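Local coordinates for listeriolysin O (Listeria monocytogenes, PDB 4CDB), which lyses cholesterol-containing host membranes as a secreted cytolysin, inserting after a large conformational change to build oligomeric pores, at residues A[30-34]-A[35-39]; A[97-101]-A[102-106]; A[188-191]-A[192-196]; A[270-274]-A[275-279]. All coordinates share one frame; numbering follows the deposited sequence.

Contact 1 (A[30-34]-A[35-39]). With NA (sodium ion), chain P.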
loop_
_atom_site.group_PDB
_atom_site.type_symbol
_atom_site.label_atom_id
_atom_site.label_comp_id
_atom_site.label_asym_id
_atom_site.label_seq_id
_atom_site.Cartn_x
_atom_site.Cartn_y
_atom_site.Cartn_z
ATOM N N LEU A 30 9.320 -37.321 -4.696
ATOM C CA LEU A 30 8.431 -36.505 -3.876
ATOM C C LEU A 30 7.281 -35.938 -4.703
ATOM O O LEU A 30 7.490 -35.108 -5.588
ATOM C CB LEU A 30 9.208 -35.373 -3.199
ATOM C CG LEU A 30 10.326 -35.802 -2.245
ATOM C CD1 LEU A 30 10.995 -34.590 -1.624
ATOM C CD2 LEU A 30 9.781 -36.721 -1.167
ATOM N N ASP A 31 6.067 -36.397 -4.412
ATOM C CA ASP A 31 4.878 -35.927 -5.111
ATOM C C ASP A 31 4.190 -34.781 -4.373
ATOM O O ASP A 31 3.760 -34.932 -3.230
ATOM C CB ASP A 31 3.892 -37.076 -5.333
ATOM C CG ASP A 31 4.334 -38.017 -6.436
ATOM O OD1 ASP A 31 4.193 -37.643 -7.619
ATOM O OD2 ASP A 31 4.816 -39.128 -6.124
ATOM N N TYR A 32 4.094 -33.635 -5.037
ATOM C CA TYR A 32 3.389 -32.484 -4.490
ATOM C C TYR A 32 3.005 -31.534 -5.613
ATOM O O TYR A 32 3.621 -31.542 -6.679
ATOM C CB TYR A 32 4.250 -31.755 -3.451
ATOM C CG TYR A 32 5.589 -31.273 -3.971
ATOM C CD1 TYR A 32 6.715 -32.083 -3.897
ATOM C CD2 TYR A 32 5.730 -30.007 -4.526
ATOM C CE1 TYR A 32 7.943 -31.649 -4.369
ATOM C CE2 TYR A 32 6.954 -29.563 -4.999
ATOM C CZ TYR A 32 8.057 -30.388 -4.918
ATOM O OH TYR A 32 9.275 -29.952 -5.389
ATOM N N ASN A 33 1.980 -30.725 -5.374
ATOM C CA ASN A 33 1.600 -29.683 -6.318
ATOM C C ASN A 33 2.378 -28.410 -6.011
ATOM O O ASN A 33 2.128 -27.749 -5.002
ATOM C CB ASN A 33 0.094 -29.420 -6.249
ATOM C CG ASN A 33 -0.418 -28.625 -7.439
ATOM O OD1 ASN A 33 0.317 -27.847 -8.048
ATOM N ND2 ASN A 33 -1.688 -28.819 -7.774
ATOM N N LYS A 34 3.320 -28.070 -6.888
ATOM C CA LYS A 34 4.196 -26.922 -6.678
ATOM C C LYS A 34 3.408 -25.617 -6.608
ATOM O O LYS A 34 3.870 -24.630 -6.035
ATOM C CB LYS A 34 5.248 -26.835 -7.788
ATOM C CG LYS A 34 4.719 -26.277 -9.101
ATOM C CD LYS A 34 5.846 -25.916 -10.050
ATOM C CE LYS A 34 5.496 -24.687 -10.878
ATOM N NZ LYS A 34 4.329 -24.914 -11.775
ATOM N N ASN A 35 2.213 -25.622 -7.188
ATOM C CA ASN A 35 1.381 -24.430 -7.230
ATOM C C ASN A 35 0.582 -24.238 -5.946
ATOM O O ASN A 35 -0.081 -23.216 -5.770
ATOM C CB ASN A 35 0.438 -24.488 -8.433
ATOM C CG ASN A 35 1.180 -24.607 -9.751
ATOM O OD1 ASN A 35 2.103 -23.841 -10.030
ATOM N ND2 ASN A 35 0.783 -25.576 -10.568
ATOM N N ASN A 36 0.652 -25.220 -5.050
ATOM C CA ASN A 36 -0.162 -25.202 -3.837
ATOM C C ASN A 36 0.609 -25.492 -2.547
ATOM O O ASN A 36 0.008 -25.673 -1.488
ATOM C CB ASN A 36 -1.336 -26.175 -3.977
ATOM C CG ASN A 36 -2.267 -25.808 -5.117
ATOM O OD1 ASN A 36 -2.483 -24.630 -5.404
ATOM N ND2 ASN A 36 -2.824 -26.817 -5.776
ATOM N N VAL A 37 1.934 -25.531 -2.638
ATOM C CA VAL A 37 2.773 -25.800 -1.473
ATOM C C VAL A 37 2.913 -24.583 -0.554
ATOM O O VAL A 37 2.819 -24.703 0.669
ATOM C CB VAL A 37 4.167 -26.320 -1.897
ATOM C CG1 VAL A 37 5.177 -26.153 -0.776
ATOM C CG2 VAL A 37 4.074 -27.777 -2.320
ATOM N N LEU A 38 3.126 -23.413 -1.145
ATOM C CA LEU A 38 3.302 -22.189 -0.369
ATOM C C LEU A 38 2.078 -21.287 -0.490
ATOM O O LEU A 38 1.860 -20.654 -1.525
ATOM C CB LEU A 38 4.554 -21.440 -0.830
ATOM C CG LEU A 38 5.874 -22.208 -0.741
ATOM C CD1 LEU A 38 6.994 -21.412 -1.384
ATOM C CD2 LEU A 38 6.206 -22.520 0.704
ATOM N N VAL A 39 1.283 -21.232 0.574
ATOM C CA VAL A 39 0.048 -20.456 0.564
ATOM C C VAL A 39 -0.137 -19.605 1.820
ATOM O O VAL A 39 0.250 -20.001 2.920
ATOM C CB VAL A 39 -1.188 -21.369 0.411
ATOM C CG1 VAL A 39 -1.257 -21.947 -0.991
ATOM C CG2 VAL A 39 -1.155 -22.481 1.445
HETATM NA NA NA P . 9.012 -29.145 -7.705
HETATM O O HOH W 1 3.720 -22.796 -4.037
#
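Asn33 and Asn36 are the first and last residues of a type I beta turn, in the irregular link between helix 14-28 and strand 39-41. Asn35 touches back twice. Its backbone N lies 3.0 Å from Asn33 OD1, an Asx turn set within the beta turn, with the donor tilted from the amide plane. Its own OD1 takes a bond of 3.0 Å from Lys34 NZ; the lysine chain, bent at chi3 and chi4, runs beside the Asn35 side chain and points the same way. Asn36 supplies the bond that closes the turn, N to Asn33 O at 2.9 Å, with an N-H...O angle of 160°. Asn33 thus takes two successive N-H groups, that of Asn35 on its side-chain OD1 and that of Asn36 on its backbone O. Val37 follows and brings CG2 to 3.5 Å from Tyr32 CD2, obliquely to the ring; the same methyl also packs on Asn33 O. Phe353 meets the tyrosine ring at about 45°. At Leu38 the backbone is tied to the turn through a water: it accepts from Leu38 N at 3.0 Å and donates to Lys34 O at 2.7 Å. Tyr32 CG lies between the backbone N and the carbonyl carbon (chi1 58°), which sends the ring past the Val37 methyl and sets OH 2.5 Å from a sodium ion that Asp356 also binds.

Contact 2 (A[97-101]-A[102-106])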
loop_
_atom_site.group_PDB
_atom_site.type_symbol
_atom_site.label_atom_id
_atom_site.label_comp_id
_atom_site.label_asym_id
_atom_site.label_seq_id
_atom_site.Cartn_x
_atom_site.Cartn_y
_atom_site.Cartn_z
ATOM N N SER A 97 5.132 -23.529 5.524
ATOM C CA SER A 97 4.502 -22.324 6.059
ATOM C C SER A 97 5.507 -21.351 6.675
ATOM O O SER A 97 5.266 -20.147 6.722
ATOM C CB SER A 97 3.430 -22.695 7.085
ATOM O OG SER A 97 3.981 -23.488 8.120
ATOM N N GLU A 98 6.637 -21.876 7.142
ATOM C CA GLU A 98 7.667 -21.039 7.753
ATOM C C GLU A 98 8.368 -20.163 6.720
ATOM O O GLU A 98 8.852 -19.082 7.042
ATOM C CB GLU A 98 8.689 -21.894 8.507
ATOM C CG GLU A 98 8.136 -22.577 9.748
ATOM C CD GLU A 98 7.745 -21.592 10.835
ATOM O OE1 GLU A 98 6.626 -21.042 10.769
ATOM O OE2 GLU A 98 8.557 -21.370 11.757
ATOM N N LEU A 99 8.421 -20.637 5.479
ATOM C CA LEU A 99 8.939 -19.831 4.380
ATOM C C LEU A 99 7.955 -18.713 4.056
ATOM O O LEU A 99 8.354 -17.598 3.714
ATOM C CB LEU A 99 9.187 -20.692 3.139
ATOM C CG LEU A 99 9.695 -19.966 1.891
ATOM C CD1 LEU A 99 10.950 -19.180 2.210
ATOM C CD2 LEU A 99 9.963 -20.953 0.771
ATOM N N VAL A 100 6.667 -19.022 4.163
ATOM C CA VAL A 100 5.621 -18.028 3.953
ATOM C C VAL A 100 5.659 -16.987 5.071
ATOM O O VAL A 100 5.423 -15.801 4.840
ATOM C CB VAL A 100 4.226 -18.687 3.886
ATOM C CG1 VAL A 100 3.140 -17.639 3.702
ATOM C CG2 VAL A 100 4.179 -19.696 2.753
ATOM N N GLU A 101 5.983 -17.437 6.279
ATOM C CA GLU A 101 6.106 -16.545 7.428
ATOM C C GLU A 101 7.395 -15.723 7.392
ATOM O O GLU A 101 7.701 -15.009 8.348
ATOM C CB GLU A 101 6.048 -17.335 8.736
ATOM C CG GLU A 101 4.761 -17.157 9.527
ATOM C CD GLU A 101 3.744 -18.244 9.246
ATOM O OE1 GLU A 101 3.091 -18.194 8.183
ATOM O OE2 GLU A 101 3.597 -19.150 10.093
ATOM N N ASN A 102 8.144 -15.836 6.298
ATOM C CA ASN A 102 9.409 -15.120 6.130
ATOM C C ASN A 102 10.431 -15.428 7.222
ATOM O O ASN A 102 11.216 -14.567 7.614
ATOM C CB ASN A 102 9.188 -13.609 6.018
ATOM C CG ASN A 102 8.435 -13.222 4.762
ATOM O OD1 ASN A 102 7.607 -12.312 4.776
ATOM N ND2 ASN A 102 8.712 -13.920 3.668
ATOM N N GLN A 103 10.400 -16.661 7.716
ATOM C CA GLN A 103 11.429 -17.163 8.619
ATOM C C GLN A 103 11.649 -18.653 8.363
ATOM O O GLN A 103 11.391 -19.489 9.229
ATOM C CB GLN A 103 11.068 -16.884 10.084
ATOM C CG GLN A 103 9.634 -17.229 10.474
ATOM C CD GLN A 103 9.357 -16.997 11.949
ATOM O OE1 GLN A 103 9.860 -16.045 12.545
ATOM N NE2 GLN A 103 8.559 -17.875 12.546
ATOM N N PRO A 104 12.147 -18.984 7.161
ATOM C CA PRO A 104 12.200 -20.378 6.709
ATOM C C PRO A 104 13.138 -21.257 7.534
ATOM O O PRO A 104 14.144 -20.785 8.074
ATOM C CB PRO A 104 12.715 -20.255 5.274
ATOM C CG PRO A 104 13.532 -19.005 5.279
ATOM C CD PRO A 104 12.811 -18.070 6.212
ATOM N N ASP A 105 12.788 -22.536 7.637
ATOM C CA ASP A 105 13.654 -23.518 8.271
ATOM C C ASP A 105 14.786 -23.869 7.313
ATOM O O ASP A 105 14.543 -24.264 6.171
ATOM C CB ASP A 105 12.866 -24.778 8.633
ATOM C CG ASP A 105 11.736 -24.499 9.610
ATOM O OD1 ASP A 105 11.966 -23.763 10.593
ATOM O OD2 ASP A 105 10.616 -25.010 9.392
ATOM N N VAL A 106 16.023 -23.714 7.775
ATOM C CA VAL A 106 17.189 -24.037 6.962
ATOM C C VAL A 106 17.687 -25.446 7.260
ATOM O O VAL A 106 17.868 -25.814 8.420
ATOM C CB VAL A 106 18.332 -23.026 7.189
ATOM C CG1 VAL A 106 19.587 -23.455 6.440
ATOM C CG2 VAL A 106 17.901 -21.642 6.748
#
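Glu98 and Gln103 are joined by the bond that finishes helix 97-100: Gln103 N donates to Glu98 O over 3.0 Å. Asn102 lies between them in sequence and makes the reversal possible. Its positive phi of 58° identifies it as the C-prime residue of a Schellman motif, and its own N adds the second, weak bond to Leu99 O at 3.1 Å. Asn102 OD1 accepts from Ala186 N, so the capping residue also ties the turn to the segment entering helix 187-194. Beyond the cap, Glu98 is flanked by two polar neighbours. Its side chain bends at chi2 (-66°), which lets CG rest 3.5 Å from Asp105 OD2 while the carboxylate turns toward the Gln103 amide. OE2 of Glu98 is 3.6 Å from Gln103 NE2, and the two flat groups are nearly at right angles, 77° apart. On the buried side Leu99 CD1 meets Pro104 CB at 3.7 Å, and both residues continue onto Tyr349 of strand 345-353. The proline, lacking an N-H, follows directly after the last capping donor; the chain then runs alongside strand 92-94, with Pro104 touching Val93 and the backbone of Asp105 bonded to that of Lys94. Glu98 OE2 and Asp105 OD1 approach to 4.3 Å, a proximity of like charges that would probably raise the proton affinity of one or both carboxylates.

Contact 3 (A[188-191]-A[192-196])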
loop_
_atom_site.group_PDB
_atom_site.type_symbol
_atom_site.label_atom_id
_atom_site.label_comp_id
_atom_site.label_asym_id
_atom_site.label_seq_id
_atom_site.Cartn_x
_atom_site.Cartn_y
_atom_site.Cartn_z
ATOM N N LYS A 188 4.499 -7.468 9.253
ATOM C CA LYS A 188 4.239 -7.429 10.693
ATOM C C LYS A 188 5.423 -6.843 11.456
ATOM O O LYS A 188 5.244 -6.077 12.403
ATOM C CB LYS A 188 3.897 -8.822 11.233
ATOM C CG LYS A 188 2.761 -9.517 10.492
ATOM C CD LYS A 188 2.472 -10.910 11.046
ATOM C CE LYS A 188 1.444 -10.860 12.165
ATOM N NZ LYS A 188 0.643 -12.117 12.247
ATOM N N ALA A 189 6.632 -7.210 11.042
ATOM C CA ALA A 189 7.843 -6.660 11.643
ATOM C C ALA A 189 7.944 -5.164 11.368
ATOM O O ALA A 189 8.260 -4.376 12.260
ATOM C CB ALA A 189 9.076 -7.383 11.117
ATOM N N VAL A 190 7.671 -4.780 10.126
ATOM C CA VAL A 190 7.701 -3.376 9.735
ATOM C C VAL A 190 6.619 -2.586 10.469
ATOM O O VAL A 190 6.839 -1.446 10.876
ATOM C CB VAL A 190 7.519 -3.212 8.209
ATOM C CG1 VAL A 190 7.502 -1.743 7.824
ATOM C CG2 VAL A 190 8.626 -3.938 7.466
ATOM N N ASN A 191 5.456 -3.206 10.653
ATOM C CA ASN A 191 4.322 -2.537 11.290
ATOM C C ASN A 191 4.544 -2.262 12.778
ATOM O O ASN A 191 3.792 -1.507 13.393
ATOM C CB ASN A 191 3.030 -3.334 11.085
ATOM C CG ASN A 191 1.787 -2.514 11.382
ATOM O OD1 ASN A 191 1.715 -1.331 11.047
ATOM N ND2 ASN A 191 0.805 -3.137 12.024
ATOM N N ASN A 192 5.575 -2.872 13.354
ATOM C CA ASN A 192 5.948 -2.584 14.736
ATOM C C ASN A 192 6.554 -1.190 14.872
ATOM O O ASN A 192 6.687 -0.665 15.975
ATOM C CB ASN A 192 6.910 -3.644 15.281
ATOM C CG ASN A 192 6.209 -4.941 15.641
ATOM O OD1 ASN A 192 5.016 -4.952 15.943
ATOM N ND2 ASN A 192 6.952 -6.042 15.618
ATOM N N SER A 193 6.923 -0.601 13.739
ATOM C CA SER A 193 7.426 0.766 13.713
ATOM C C SER A 193 6.395 1.707 13.103
ATOM O O SER A 193 6.135 2.785 13.638
ATOM C CB SER A 193 8.731 0.844 12.921
ATOM O OG SER A 193 9.700 -0.039 13.455
ATOM N N LEU A 194 5.808 1.294 11.983
ATOM C CA LEU A 194 4.825 2.117 11.281
ATOM C C LEU A 194 3.541 2.306 12.084
ATOM O O LEU A 194 3.009 3.414 12.156
ATOM C CB LEU A 194 4.487 1.513 9.917
ATOM C CG LEU A 194 5.592 1.535 8.861
ATOM C CD1 LEU A 194 5.066 1.019 7.529
ATOM C CD2 LEU A 194 6.163 2.937 8.713
ATOM N N ASN A 195 3.052 1.217 12.672
ATOM C CA ASN A 195 1.821 1.230 13.460
ATOM C C ASN A 195 0.622 1.772 12.684
ATOM O O ASN A 195 0.091 2.834 13.008
ATOM C CB ASN A 195 2.011 2.018 14.763
ATOM C CG ASN A 195 3.114 1.449 15.638
ATOM O OD1 ASN A 195 4.073 2.142 15.978
ATOM N ND2 ASN A 195 2.981 0.181 16.012
ATOM N N VAL A 196 0.200 1.038 11.660
ATOM C CA VAL A 196 -0.965 1.423 10.871
ATOM C C VAL A 196 -2.231 1.390 11.727
ATOM O O VAL A 196 -2.540 0.379 12.359
ATOM C CB VAL A 196 -1.149 0.508 9.646
ATOM C CG1 VAL A 196 -2.404 0.894 8.879
ATOM C CG2 VAL A 196 0.083 0.571 8.746
HETATM O O HOH W 2 -1.108 -1.676 13.478
#
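Asn191 reaches forward along the chain to Val196, and the two are held by a nearly linear bond: Val196 N meets Asn191 OD1 over 2.9 Å at 176°, in the amide plane and on a lone pair of the oxygen. CG of Asn191 stands anti to the backbone N (chi1 -164°), which carries the amide past the last helical turn. The same OD1 has Val196 CG2 against it at 3.4 Å, so the valine covers the oxygen that its own N-H engages. From the other end of the amide, Asn191 ND2 gives a hydrogen to a water at 2.8 Å, and this water donates in turn to Val196 O; one side chain thereby holds the N-H of Val196 directly and its carbonyl through the water. Asn191 also belongs to a sodium site shared with Glu176. This is the C-terminal end of helix 187-194, where Asn195, with positive phi, leaves the helical path although its N still bonds Asn191 O at 2.9 Å. Residues 176-189 and 196-205 are expected to become transmembrane beta strands in the pore, and residues 190-195 lie between them. On another side of the helix Val190 and Leu194 run side by side in the same direction, CG1 of the valine to CD1 of the leucine at 3.7 Å, and rest on Tyr310 and Val308 of strand 303-310. Val190 O accepts from both Ser193 N and Leu194 N.

Contact 4 (A[270-274]-A[275-279])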
loop_
_atom_site.group_PDB
_atom_site.type_symbol
_atom_site.label_atom_id
_atom_site.label_comp_id
_atom_site.label_asym_id
_atom_site.label_seq_id
_atom_site.Cartn_x
_atom_site.Cartn_y
_atom_site.Cartn_z
ATOM N N THR A 270 -3.635 10.735 6.698
ATOM C CA THR A 270 -4.330 12.017 6.747
ATOM C C THR A 270 -5.715 11.862 7.366
ATOM O O THR A 270 -6.286 10.772 7.365
ATOM C CB THR A 270 -4.477 12.636 5.346
ATOM O OG1 THR A 270 -5.066 13.937 5.457
ATOM C CG2 THR A 270 -5.357 11.759 4.463
ATOM N N ASN A 271 -6.251 12.961 7.889
ATOM C CA ASN A 271 -7.589 12.958 8.471
ATOM C C ASN A 271 -8.652 13.344 7.447
ATOM O O ASN A 271 -9.846 13.362 7.749
ATOM C CB ASN A 271 -7.652 13.898 9.676
ATOM C CG ASN A 271 -7.098 15.277 9.369
ATOM O OD1 ASN A 271 -6.888 15.635 8.209
ATOM N ND2 ASN A 271 -6.856 16.061 10.413
ATOM N N SER A 272 -8.203 13.652 6.236
ATOM C CA SER A 272 -9.097 14.046 5.156
ATOM C C SER A 272 -10.067 12.936 4.760
ATOM O O SER A 272 -9.710 11.758 4.742
ATOM C CB SER A 272 -8.288 14.484 3.936
ATOM O OG SER A 272 -9.132 14.668 2.813
ATOM N N HIS A 273 -11.297 13.323 4.440
ATOM C CA HIS A 273 -12.310 12.371 4.013
ATOM C C HIS A 273 -12.446 12.385 2.494
ATOM O O HIS A 273 -13.325 11.731 1.937
ATOM C CB HIS A 273 -13.659 12.695 4.659
ATOM C CG HIS A 273 -13.624 12.721 6.154
ATOM N ND1 HIS A 273 -14.015 11.651 6.927
ATOM C CD2 HIS A 273 -13.249 13.693 7.022
ATOM C CE1 HIS A 273 -13.882 11.959 8.207
ATOM N NE2 HIS A 273 -13.418 13.194 8.287
ATOM N N SER A 274 -11.569 13.133 1.832
ATOM C CA SER A 274 -11.629 13.291 0.382
ATOM C C SER A 274 -11.417 11.982 -0.377
ATOM O O SER A 274 -10.794 11.048 0.129
ATOM C CB SER A 274 -10.611 14.332 -0.084
ATOM O OG SER A 274 -10.604 14.436 -1.496
ATOM N N THR A 275 -11.938 11.927 -1.598
ATOM C CA THR A 275 -11.806 10.747 -2.444
ATOM C C THR A 275 -10.590 10.866 -3.360
ATOM O O THR A 275 -10.363 10.017 -4.223
ATOM C CB THR A 275 -13.070 10.535 -3.298
ATOM O OG1 THR A 275 -12.959 9.306 -4.027
ATOM C CG2 THR A 275 -13.249 11.689 -4.273
ATOM N N LYS A 276 -9.809 11.923 -3.161
ATOM C CA LYS A 276 -8.640 12.191 -3.994
ATOM C C LYS A 276 -7.324 11.937 -3.264
ATOM O O LYS A 276 -6.252 12.257 -3.780
ATOM C CB LYS A 276 -8.666 13.636 -4.497
ATOM C CG LYS A 276 -9.607 13.889 -5.658
ATOM C CD LYS A 276 -9.510 15.335 -6.119
ATOM C CE LYS A 276 -10.156 15.532 -7.480
ATOM N NZ LYS A 276 -11.591 15.140 -7.482
ATOM N N VAL A 277 -7.413 11.365 -2.067
ATOM C CA VAL A 277 -6.241 11.145 -1.222
ATOM C C VAL A 277 -5.156 10.312 -1.911
ATOM O O VAL A 277 -3.971 10.636 -1.824
ATOM C CB VAL A 277 -6.636 10.507 0.127
ATOM C CG1 VAL A 277 -5.406 10.159 0.943
ATOM C CG2 VAL A 277 -7.539 11.451 0.904
ATOM N N LYS A 278 -5.569 9.257 -2.607
ATOM C CA LYS A 278 -4.637 8.412 -3.351
ATOM C C LYS A 278 -3.861 9.226 -4.385
ATOM O O LYS A 278 -2.631 9.183 -4.422
ATOM C CB LYS A 278 -5.382 7.264 -4.038
ATOM C CG LYS A 278 -4.485 6.282 -4.786
ATOM C CD LYS A 278 -3.656 5.436 -3.828
ATOM C CE LYS A 278 -2.922 4.315 -4.555
ATOM N NZ LYS A 278 -1.898 4.822 -5.513
ATOM N N ALA A 279 -4.586 9.973 -5.212
ATOM C CA ALA A 279 -3.971 10.811 -6.238
ATOM C C ALA A 279 -3.055 11.859 -5.614
ATOM O O ALA A 279 -1.991 12.166 -6.151
ATOM C CB ALA A 279 -5.040 11.479 -7.086
#
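A chi1 of 177° swings Ser274 OG to the carbonyl side of its residue, where it accepts from Lys276 N at 3.1 Å, with an angle of 157° at the hydrogen. Ser272 and Thr270 set their hydroxyls in the same way, and each receives the N-H two residues on: Ser274 N reaches Ser272 OG at 3.0 Å and Ser272 N reaches Thr270 OG1 at 3.2 Å. Three ST turns thus follow one another. Ser272 and Ser274 each donate to one turn and accept in the next, and the series ends with Lys276 N, at the N-cap position of helix 277-286. The torsion that points Thr270 OG1 toward Asn302 O, its partner outside the turn, leaves CG2 between the backbone N and the carbonyl carbon. From there this methyl meets Val277 CG1 tip to tip at 3.9 Å. The other valine methyl, CG2, packs 3.4 Å from Ser274 O and lies near Ser272 OG, so Val277, the first helical residue, packs on all three of Thr270, Ser272 and Ser274. The carbonyls of Ser272 and Ser274 both accept from Gln207 NE2, binding the loop to strand 207-222, against which Val277 also packs. Residues 274-283 are expected to become a transmembrane beta strand in the pore; here they start a helix, with Ser272 and Ser274 touching Ile299 and Lys276 touching Glu295 and Leu296 of the adjacent helix 294-301.

From the N terminus the four contacts follow in series, each a local turn or helix end; none encloses or crosses another. Contact 1 bends the link between helix 14-28 and strand 39-41, and contact 2 ends helix 97-100. These two touch: Leu38 CD1 lies 3.7 Å from Leu99 CD2, so the early loop packs on the short helix. Contact 3 closes helix 187-194 about 19 Å from contact 2, centre to centre, while Asn102 of contact 2 reaches Ala186 just ahead of that helix. Contact 4 opens helix 277-286, its centre about 22 Å from that of contact 3. Strand 207-222 touches both, at Val196 and Val277, so both regions expected to enter the membrane pack on it.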